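Local coordinates for hypothetical protein (PDB 2QAS), which probably acts as an adaptor that delivers ssrA-tagged proteins to the ClpX unfoldase for degradation, at residues 44-58 with 104-118. Numbering follows the deposited sequence.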
ATOM      1  N   PRO A  44     -10.795  -1.765 -21.968  1.00 69.93           N
ATOM      2  CA  PRO A  44     -10.774  -0.307 -22.158  1.00 67.16           C
ATOM      3  C   PRO A  44     -10.081   0.508 -21.065  1.00 64.31           C
ATOM      4  O   PRO A  44     -10.310   1.711 -20.952  1.00 64.36           O
ATOM      5  CB  PRO A  44     -12.255   0.032 -22.237  1.00 67.23           C
ATOM      6  CG  PRO A  44     -12.821  -0.878 -21.183  1.00 66.43           C
ATOM      7  CD  PRO A  44     -12.118  -2.201 -21.480  1.00 68.36           C
ATOM      8  N   HIS A  45      -9.243  -0.131 -20.257  1.00 61.94           N
ATOM      9  CA  HIS A  45      -8.560   0.580 -19.178  1.00 58.78           C
ATOM     10  C   HIS A  45      -7.596   1.666 -19.650  1.00 56.03           C
ATOM     11  O   HIS A  45      -6.810   1.461 -20.572  1.00 54.95           O
ATOM     12  CB  HIS A  45      -7.798  -0.410 -18.294  1.00 59.16           C
ATOM     13  CG  HIS A  45      -8.683  -1.317 -17.498  1.00 59.86           C
ATOM     14  ND1 HIS A  45      -9.316  -0.913 -16.343  1.00 60.87           N
ATOM     15  CD2 HIS A  45      -9.051  -2.605 -17.698  1.00 59.96           C
ATOM     16  CE1 HIS A  45     -10.036  -1.912 -15.864  1.00 59.69           C
ATOM     17  NE2 HIS A  45      -9.892  -2.950 -16.669  1.00 61.90           N
ATOM     18  N   HIS A  46      -7.695   2.830 -19.018  1.00 54.31           N
ATOM     19  CA  HIS A  46      -6.818   3.958 -19.290  1.00 54.13           C
ATOM     20  C   HIS A  46      -6.690   4.744 -17.991  1.00 53.67           C
ATOM     21  O   HIS A  46      -7.559   4.646 -17.121  1.00 52.55           O
ATOM     22  CB  HIS A  46      -7.337   4.835 -20.438  1.00 56.25           C
ATOM     23  CG  HIS A  46      -8.747   5.304 -20.279  1.00 57.72           C
ATOM     24  ND1 HIS A  46      -9.827   4.447 -20.332  1.00 57.09           N
ATOM     25  CD2 HIS A  46      -9.257   6.546 -20.112  1.00 58.29           C
ATOM     26  CE1 HIS A  46     -10.943   5.143 -20.203  1.00 57.65           C
ATOM     27  NE2 HIS A  46     -10.625   6.420 -20.069  1.00 59.78           N
ATOM     28  N   LEU A  47      -5.620   5.523 -17.848  1.00 52.08           N
ATOM     29  CA  LEU A  47      -5.411   6.236 -16.593  1.00 51.75           C
ATOM     30  C   LEU A  47      -5.339   7.750 -16.625  1.00 50.51           C
ATOM     31  O   LEU A  47      -4.874   8.344 -17.583  1.00 51.08           O
ATOM     32  CB  LEU A  47      -4.133   5.709 -15.916  1.00 50.87           C
ATOM     33  CG  LEU A  47      -3.890   4.191 -15.980  1.00 51.70           C
ATOM     34  CD1 LEU A  47      -2.579   3.845 -15.305  1.00 50.73           C
ATOM     35  CD2 LEU A  47      -5.036   3.442 -15.314  1.00 52.38           C
ATOM     36  N   TYR A  48      -5.809   8.359 -15.542  1.00 50.53           N
ATOM     37  CA  TYR A  48      -5.753   9.797 -15.366  1.00 49.80           C
ATOM     38  C   TYR A  48      -4.887   9.996 -14.129  1.00 51.36           C
ATOM     39  O   TYR A  48      -5.252   9.571 -13.035  1.00 52.38           O
ATOM     40  CB  TYR A  48      -7.137  10.389 -15.125  1.00 48.85           C
ATOM     41  CG  TYR A  48      -7.943  10.589 -16.386  1.00 52.05           C
ATOM     42  CD1 TYR A  48      -8.567   9.517 -17.025  1.00 51.81           C
ATOM     43  CD2 TYR A  48      -8.041  11.855 -16.971  1.00 56.06           C
ATOM     44  CE1 TYR A  48      -9.267   9.694 -18.219  1.00 53.69           C
ATOM     45  CE2 TYR A  48      -8.739  12.048 -18.165  1.00 57.25           C
ATOM     46  CZ  TYR A  48      -9.349  10.964 -18.785  1.00 58.19           C
ATOM     47  OH  TYR A  48     -10.029  11.164 -19.972  1.00 59.22           O
ATOM     48  N   ILE A  49      -3.729  10.613 -14.313  1.00 50.32           N
ATOM     49  CA  ILE A  49      -2.811  10.862 -13.216  1.00 52.42           C
ATOM     50  C   ILE A  49      -2.742  12.358 -12.949  1.00 53.72           C
ATOM     51  O   ILE A  49      -2.502  13.142 -13.867  1.00 53.06           O
ATOM     52  CB  ILE A  49      -1.371  10.405 -13.563  1.00 54.90           C
ATOM     53  CG1 ILE A  49      -1.369   8.965 -14.068  1.00 54.09           C
ATOM     54  CG2 ILE A  49      -0.475  10.560 -12.355  1.00 54.11           C
ATOM     55  CD1 ILE A  49      -1.887   8.005 -13.082  1.00 56.90           C
ATOM     56  N   THR A  50      -2.945  12.764 -11.701  1.00 54.47           N
ATOM     57  CA  THR A  50      -2.854  14.181 -11.382  1.00 55.53           C
ATOM     58  C   THR A  50      -1.701  14.362 -10.411  1.00 55.40           C
ATOM     59  O   THR A  50      -1.569  13.602  -9.461  1.00 56.50           O
ATOM     60  CB  THR A  50      -4.150  14.701 -10.745  1.00 57.00           C
ATOM     61  OG1 THR A  50      -5.265  14.354 -11.578  1.00 57.76           O
ATOM     62  CG2 THR A  50      -4.093  16.211 -10.600  1.00 56.03           C
ATOM     63  N   PHE A  51      -0.856  15.356 -10.655  1.00 57.10           N
ATOM     64  CA  PHE A  51       0.289  15.600  -9.784  1.00 59.35           C
ATOM     65  C   PHE A  51       0.627  17.074  -9.572  1.00 62.37           C
ATOM     66  O   PHE A  51       0.221  17.953 -10.344  1.00 61.81           O
ATOM     67  CB  PHE A  51       1.532  14.914 -10.336  1.00 58.25           C
ATOM     68  CG  PHE A  51       1.977  15.454 -11.667  1.00 57.64           C
ATOM     69  CD1 PHE A  51       1.320  15.088 -12.837  1.00 54.97           C
ATOM     70  CD2 PHE A  51       3.051  16.338 -11.746  1.00 56.27           C
ATOM     71  CE1 PHE A  51       1.727  15.591 -14.067  1.00 58.83           C
ATOM     72  CE2 PHE A  51       3.470  16.851 -12.969  1.00 57.47           C
ATOM     73  CZ  PHE A  51       2.809  16.478 -14.137  1.00 58.14           C
ATOM     74  N   LYS A  52       1.406  17.319  -8.526  1.00 64.96           N
ATOM     75  CA  LYS A  52       1.840  18.660  -8.170  1.00 67.92           C
ATOM     76  C   LYS A  52       3.064  18.987  -9.012  1.00 67.47           C
ATOM     77  O   LYS A  52       4.104  18.355  -8.871  1.00 67.69           O
ATOM     78  CB  LYS A  52       2.196  18.713  -6.678  1.00 72.01           C
ATOM     79  CG  LYS A  52       2.082  20.096  -6.050  1.00 77.33           C
ATOM     80  CD  LYS A  52       0.616  20.512  -5.879  1.00 81.90           C
ATOM     81  CE  LYS A  52       0.493  21.984  -5.480  1.00 84.09           C
ATOM     82  NZ  LYS A  52       1.353  22.318  -4.305  1.00 85.42           N
ATOM     83  N   THR A  53       2.922  19.976  -9.886  1.00 69.05           N
ATOM     84  CA  THR A  53       3.985  20.417 -10.786  1.00 70.99           C
ATOM     85  C   THR A  53       5.249  20.915 -10.088  1.00 72.10           C
ATOM     86  O   THR A  53       6.361  20.729 -10.592  1.00 69.65           O
ATOM     87  CB  THR A  53       3.476  21.543 -11.695  1.00 71.15           C
ATOM     88  OG1 THR A  53       2.365  21.067 -12.459  1.00 72.80           O
ATOM     89  CG2 THR A  53       4.569  22.005 -12.640  1.00 73.17           C
ATOM     90  N   LYS A  54       5.077  21.555  -8.934  1.00 74.24           N
ATOM     91  CA  LYS A  54       6.215  22.097  -8.194  1.00 76.29           C
ATOM     92  C   LYS A  54       6.850  21.123  -7.212  1.00 76.31           C
ATOM     93  O   LYS A  54       7.927  21.390  -6.675  1.00 75.69           O
ATOM     94  CB  LYS A  54       5.807  23.385  -7.469  1.00 77.73           C
ATOM     95  CG  LYS A  54       5.708  24.600  -8.390  1.00 78.86           C
ATOM     96  CD  LYS A  54       5.321  25.855  -7.617  1.00 80.90           C
ATOM     97  CE  LYS A  54       5.487  27.107  -8.467  1.00 80.84           C
ATOM     98  NZ  LYS A  54       4.656  27.055  -9.701  1.00 80.92           N
ATOM     99  N   ALA A  55       6.187  19.996  -6.974  1.00 75.93           N
ATOM    100  CA  ALA A  55       6.732  18.987  -6.076  1.00 75.58           C
ATOM    101  C   ALA A  55       8.182  18.730  -6.504  1.00 75.81           C
ATOM    102  O   ALA A  55       8.497  18.757  -7.695  1.00 75.68           O
ATOM    103  CB  ALA A  55       5.916  17.705  -6.177  1.00 74.54           C
ATOM    104  N   ALA A  56       9.069  18.508  -5.542  1.00 75.76           N
ATOM    105  CA  ALA A  56      10.465  18.253  -5.879  1.00 75.63           C
ATOM    106  C   ALA A  56      10.503  16.982  -6.717  1.00 74.36           C
ATOM    107  O   ALA A  56       9.568  16.185  -6.675  1.00 76.14           O
ATOM    108  CB  ALA A  56      11.293  18.070  -4.607  1.00 75.69           C
ATOM    109  N   GLY A  57      11.567  16.801  -7.487  1.00 72.07           N
ATOM    110  CA  GLY A  57      11.681  15.604  -8.301  1.00 69.67           C
ATOM    111  C   GLY A  57      11.036  15.612  -9.682  1.00 68.70           C
ATOM    112  O   GLY A  57      11.419  14.802 -10.530  1.00 67.53           O
ATOM    113  N   VAL A  58      10.066  16.492  -9.929  1.00 66.19           N
ATOM    114  CA  VAL A  58       9.438  16.498 -11.242  1.00 66.39           C
ATOM    115  C   VAL A  58      10.182  17.382 -12.229  1.00 67.64           C
ATOM    116  O   VAL A  58      10.576  18.512 -11.923  1.00 67.55           O
ATOM    117  CB  VAL A  58       7.922  16.906 -11.191  1.00 63.43           C
ATOM    118  CG1 VAL A  58       7.468  17.066  -9.766  1.00 59.68           C
ATOM    119  CG2 VAL A  58       7.672  18.152 -12.009  1.00 59.63           C
ATOM    120  N   SER A 104       8.886  13.508 -15.972  1.00 57.74           N
ATOM    121  CA  SER A 104       9.296  12.623 -14.898  1.00 59.47           C
ATOM    122  C   SER A 104       8.481  13.035 -13.696  1.00 59.01           C
ATOM    123  O   SER A 104       8.485  14.201 -13.309  1.00 58.56           O
ATOM    124  CB  SER A 104      10.783  12.763 -14.604  1.00 60.22           C
ATOM    125  OG  SER A 104      11.507  11.883 -15.437  1.00 66.14           O
ATOM    126  N   VAL A 105       7.770  12.079 -13.116  1.00 59.31           N
ATOM    127  CA  VAL A 105       6.935  12.375 -11.963  1.00 60.50           C
ATOM    128  C   VAL A 105       7.159  11.389 -10.829  1.00 60.42           C
ATOM    129  O   VAL A 105       7.100  10.175 -11.030  1.00 59.39           O
ATOM    130  CB  VAL A 105       5.443  12.355 -12.360  1.00 60.36           C
ATOM    131  CG1 VAL A 105       4.576  12.679 -11.155  1.00 58.68           C
ATOM    132  CG2 VAL A 105       5.202  13.343 -13.492  1.00 59.08           C
ATOM    133  N   PRO A 106       7.443  11.898  -9.618  1.00 61.59           N
ATOM    134  CA  PRO A 106       7.657  10.978  -8.498  1.00 61.33           C
ATOM    135  C   PRO A 106       6.288  10.522  -8.021  1.00 60.68           C
ATOM    136  O   PRO A 106       5.300  11.244  -8.178  1.00 61.10           O
ATOM    137  CB  PRO A 106       8.363  11.851  -7.453  1.00 60.29           C
ATOM    138  CG  PRO A 106       8.978  12.954  -8.256  1.00 60.76           C
ATOM    139  CD  PRO A 106       7.896  13.254  -9.262  1.00 62.69           C
ATOM    140  N   TYR A 107       6.208   9.326  -7.455  1.00 59.74           N
ATOM    141  CA  TYR A 107       4.921   8.873  -6.964  1.00 61.09           C
ATOM    142  C   TYR A 107       4.492   9.757  -5.800  1.00 60.94           C
ATOM    143  O   TYR A 107       3.306   9.882  -5.506  1.00 63.17           O
ATOM    144  CB  TYR A 107       5.006   7.408  -6.559  1.00 60.38           C
ATOM    145  CG  TYR A 107       5.397   6.547  -7.733  1.00 62.87           C
ATOM    146  CD1 TYR A 107       6.649   5.943  -7.793  1.00 62.73           C
ATOM    147  CD2 TYR A 107       4.535   6.388  -8.822  1.00 62.64           C
ATOM    148  CE1 TYR A 107       7.037   5.202  -8.910  1.00 65.16           C
ATOM    149  CE2 TYR A 107       4.913   5.652  -9.942  1.00 63.56           C
ATOM    150  CZ  TYR A 107       6.166   5.064  -9.981  1.00 65.01           C
ATOM    151  OH  TYR A 107       6.561   4.352 -11.090  1.00 65.72           O
ATOM    152  N   ALA A 108       5.467  10.399  -5.166  1.00 59.88           N
ATOM    153  CA  ALA A 108       5.204  11.289  -4.046  1.00 59.79           C
ATOM    154  C   ALA A 108       4.448  12.541  -4.502  1.00 60.04           C
ATOM    155  O   ALA A 108       3.692  13.141  -3.734  1.00 60.34           O
ATOM    156  CB  ALA A 108       6.511  11.691  -3.388  1.00 57.01           C
ATOM    157  N   ALA A 109       4.644  12.935  -5.757  1.00 58.67           N
ATOM    158  CA  ALA A 109       3.980  14.124  -6.272  1.00 56.14           C
ATOM    159  C   ALA A 109       2.505  13.884  -6.593  1.00 55.30           C
ATOM    160  O   ALA A 109       1.733  14.828  -6.698  1.00 53.68           O
ATOM    161  CB  ALA A 109       4.710  14.626  -7.495  1.00 55.38           C
ATOM    162  N   LEU A 110       2.115  12.621  -6.729  1.00 56.25           N
ATOM    163  CA  LEU A 110       0.736  12.277  -7.053  1.00 57.88           C
ATOM    164  C   LEU A 110      -0.298  12.786  -6.069  1.00 58.47           C
ATOM    165  O   LEU A 110      -0.063  12.805  -4.861  1.00 57.73           O
ATOM    166  CB  LEU A 110       0.585  10.766  -7.169  1.00 59.66           C
ATOM    167  CG  LEU A 110       0.770  10.181  -8.564  1.00 62.84           C
ATOM    168  CD1 LEU A 110       2.044  10.702  -9.202  1.00 64.97           C
ATOM    169  CD2 LEU A 110       0.799   8.675  -8.439  1.00 65.02           C
ATOM    170  N   THR A 111      -1.452  13.190  -6.593  1.00 57.97           N
ATOM    171  CA  THR A 111      -2.530  13.667  -5.746  1.00 58.08           C
ATOM    172  C   THR A 111      -3.844  13.000  -6.141  1.00 59.10           C
ATOM    173  O   THR A 111      -4.809  13.015  -5.383  1.00 58.68           O
ATOM    174  CB  THR A 111      -2.695  15.203  -5.821  1.00 58.27           C
ATOM    175  OG1 THR A 111      -3.232  15.573  -7.091  1.00 61.86           O
ATOM    176  CG2 THR A 111      -1.356  15.894  -5.634  1.00 60.13           C
ATOM    177  N   ARG A 112      -3.891  12.399  -7.322  1.00 60.28           N
ATOM    178  CA  ARG A 112      -5.121  11.742  -7.729  1.00 61.20           C
ATOM    179  C   ARG A 112      -4.884  10.675  -8.786  1.00 60.61           C
ATOM    180  O   ARG A 112      -3.988  10.804  -9.618  1.00 62.93           O
ATOM    181  CB  ARG A 112      -6.123  12.775  -8.248  1.00 64.01           C
ATOM    182  CG  ARG A 112      -7.549  12.260  -8.276  1.00 68.65           C
ATOM    183  CD  ARG A 112      -8.329  12.811  -9.454  1.00 73.33           C
ATOM    184  NE  ARG A 112      -9.682  12.261  -9.503  1.00 79.32           N
ATOM    185  CZ  ARG A 112     -10.463  12.283 -10.582  1.00 81.95           C
ATOM    186  NH1 ARG A 112     -10.021  12.830 -11.712  1.00 81.61           N
ATOM    187  NH2 ARG A 112     -11.684  11.755 -10.534  1.00 82.03           N
ATOM    188  N   PHE A 113      -5.688   9.619  -8.736  1.00 59.29           N
ATOM    189  CA  PHE A 113      -5.597   8.509  -9.674  1.00 58.86           C
ATOM    190  C   PHE A 113      -7.011   8.109 -10.056  1.00 57.19           C
ATOM    191  O   PHE A 113      -7.863   7.971  -9.183  1.00 56.57           O
ATOM    192  CB  PHE A 113      -4.909   7.310  -9.029  1.00 60.50           C
ATOM    193  CG  PHE A 113      -4.699   6.164  -9.972  1.00 63.15           C
ATOM    194  CD1 PHE A 113      -3.694   6.221 -10.941  1.00 62.45           C
ATOM    195  CD2 PHE A 113      -5.523   5.041  -9.919  1.00 64.00           C
ATOM    196  CE1 PHE A 113      -3.515   5.174 -11.847  1.00 63.76           C
ATOM    197  CE2 PHE A 113      -5.358   3.985 -10.820  1.00 63.75           C
ATOM    198  CZ  PHE A 113      -4.349   4.053 -11.789  1.00 65.31           C
ATOM    199  N   TYR A 114      -7.261   7.912 -11.346  1.00 56.03           N
ATOM    200  CA  TYR A 114      -8.598   7.553 -11.799  1.00 55.41           C
ATOM    201  C   TYR A 114      -8.609   6.751 -13.099  1.00 54.58           C
ATOM    202  O   TYR A 114      -7.951   7.119 -14.068  1.00 54.85           O
ATOM    203  CB  TYR A 114      -9.439   8.835 -11.977  1.00 56.82           C
ATOM    204  CG  TYR A 114     -10.901   8.582 -12.290  1.00 57.89           C
ATOM    205  CD1 TYR A 114     -11.699   7.848 -11.414  1.00 58.72           C
ATOM    206  CD2 TYR A 114     -11.480   9.041 -13.478  1.00 60.43           C
ATOM    207  CE1 TYR A 114     -13.038   7.569 -11.705  1.00 62.09           C
ATOM    208  CE2 TYR A 114     -12.833   8.762 -13.788  1.00 60.83           C
ATOM    209  CZ  TYR A 114     -13.601   8.026 -12.892  1.00 62.75           C
ATOM    210  OH  TYR A 114     -14.924   7.734 -13.162  1.00 64.40           O
ATOM    211  N   ASP A 115      -9.349   5.647 -13.107  1.00 53.94           N
ATOM    212  CA  ASP A 115      -9.495   4.813 -14.295  1.00 55.32           C
ATOM    213  C   ASP A 115     -10.990   4.790 -14.601  1.00 57.75           C
ATOM    214  O   ASP A 115     -11.727   3.990 -14.039  1.00 60.67           O
ATOM    215  CB  ASP A 115      -9.022   3.381 -14.044  1.00 52.03           C
ATOM    216  CG  ASP A 115      -9.158   2.495 -15.282  1.00 54.52           C
ATOM    217  OD1 ASP A 115      -9.939   2.839 -16.201  1.00 57.81           O
ATOM    218  OD2 ASP A 115      -8.492   1.439 -15.343  1.00 52.81           O
ATOM    219  N   PRO A 116     -11.452   5.675 -15.493  1.00 59.21           N
ATOM    220  CA  PRO A 116     -12.856   5.800 -15.906  1.00 60.63           C
ATOM    221  C   PRO A 116     -13.592   4.503 -16.252  1.00 61.54           C
ATOM    222  O   PRO A 116     -14.801   4.420 -16.069  1.00 61.70           O
ATOM    223  CB  PRO A 116     -12.776   6.734 -17.116  1.00 59.22           C
ATOM    224  CG  PRO A 116     -11.650   7.621 -16.766  1.00 60.22           C
ATOM    225  CD  PRO A 116     -10.616   6.654 -16.211  1.00 60.58           C
ATOM    226  N   SER A 117     -12.866   3.506 -16.756  1.00 63.26           N
ATOM    227  CA  SER A 117     -13.460   2.232 -17.166  1.00 64.88           C
ATOM    228  C   SER A 117     -14.182   1.429 -16.091  1.00 66.54           C
ATOM    229  O   SER A 117     -15.211   0.791 -16.363  1.00 66.39           O
ATOM    230  CB  SER A 117     -12.398   1.344 -17.813  1.00 65.30           C
ATOM    231  OG  SER A 117     -12.160   1.756 -19.147  1.00 67.16           O
ATOM    232  N   VAL A 118     -13.629   1.446 -14.882  1.00 65.81           N
ATOM    233  CA  VAL A 118     -14.208   0.722 -13.758  1.00 65.52           C
ATOM    234  C   VAL A 118     -14.435   1.714 -12.627  1.00 67.17           C
ATOM    235  O   VAL A 118     -14.639   1.339 -11.481  1.00 68.12           O
ATOM    236  CB  VAL A 118     -13.266  -0.417 -13.282  1.00 64.25           C
ATOM    237  CG1 VAL A 118     -13.171  -1.493 -14.355  1.00 62.16           C
ATOM    238  CG2 VAL A 118     -11.870   0.139 -12.990  1.00 63.97           C
TER
HETATM  239  O   HOH W   1      -6.822  12.053 -12.071  1.00 61.00           O
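His-45 meets Asp-115 edge-on: ND1 donates to OD2 at 2.7 Å, close to the imidazole plane, while the carboxylate is turned 79° from the ring. OD2 receives the N-H on its syn side, tilted out of the carboxylate plane, and also binds the Tyr-16 hydroxyl of the second subunit; OD1 accepts from Ser-117 N, an Asx turn that fixes the carboxylate. Beside this pair, Pro-44 O takes two donors from different directions, His-46 ND1 in the carbonyl plane and Ser-117 OG, 2.6 Å away, from above it. His-46 can turn back to Pro-44 because its CG sits between the backbone N and the carbonyl carbon (chi1 53°), and Pro-116 CD lies over one face of its ring in a CH-pi contact. The same proline touches Tyr-48 CE1 through CG at 3.5 Å.

Antiparallel strand pairing begins at Tyr-48 with Tyr-114 and carries on to Thr-50 with Arg-112, both hydrogen-bonded pairs. A classic beta bulge follows, in which Thr-111 N bonds Thr-50 O at 2.9 Å and Arg-112 N reaches the same oxygen only weakly. On the face opposite Tyr-48 and Thr-50, Ile-49 CD1 touches the edge of the Phe-113 ring, whose CZ meets Leu-47 CD2 at 3.6 Å. Farther along, Val-105 CG2 stands over the centre of the Phe-51 ring, 3.9 Å from its centroid.

Strand 47-52 runs between 71-76 and 110-115 in a four-stranded antiparallel sheet. Thr-50 and Thr-111 hydroxyls bond Thr-73 and Glu-71, helix 16-35 packs on Leu-110 and Phe-113 through Val-28, and Phe-90 of strand 89-96 meets Ile-49 and Val-105.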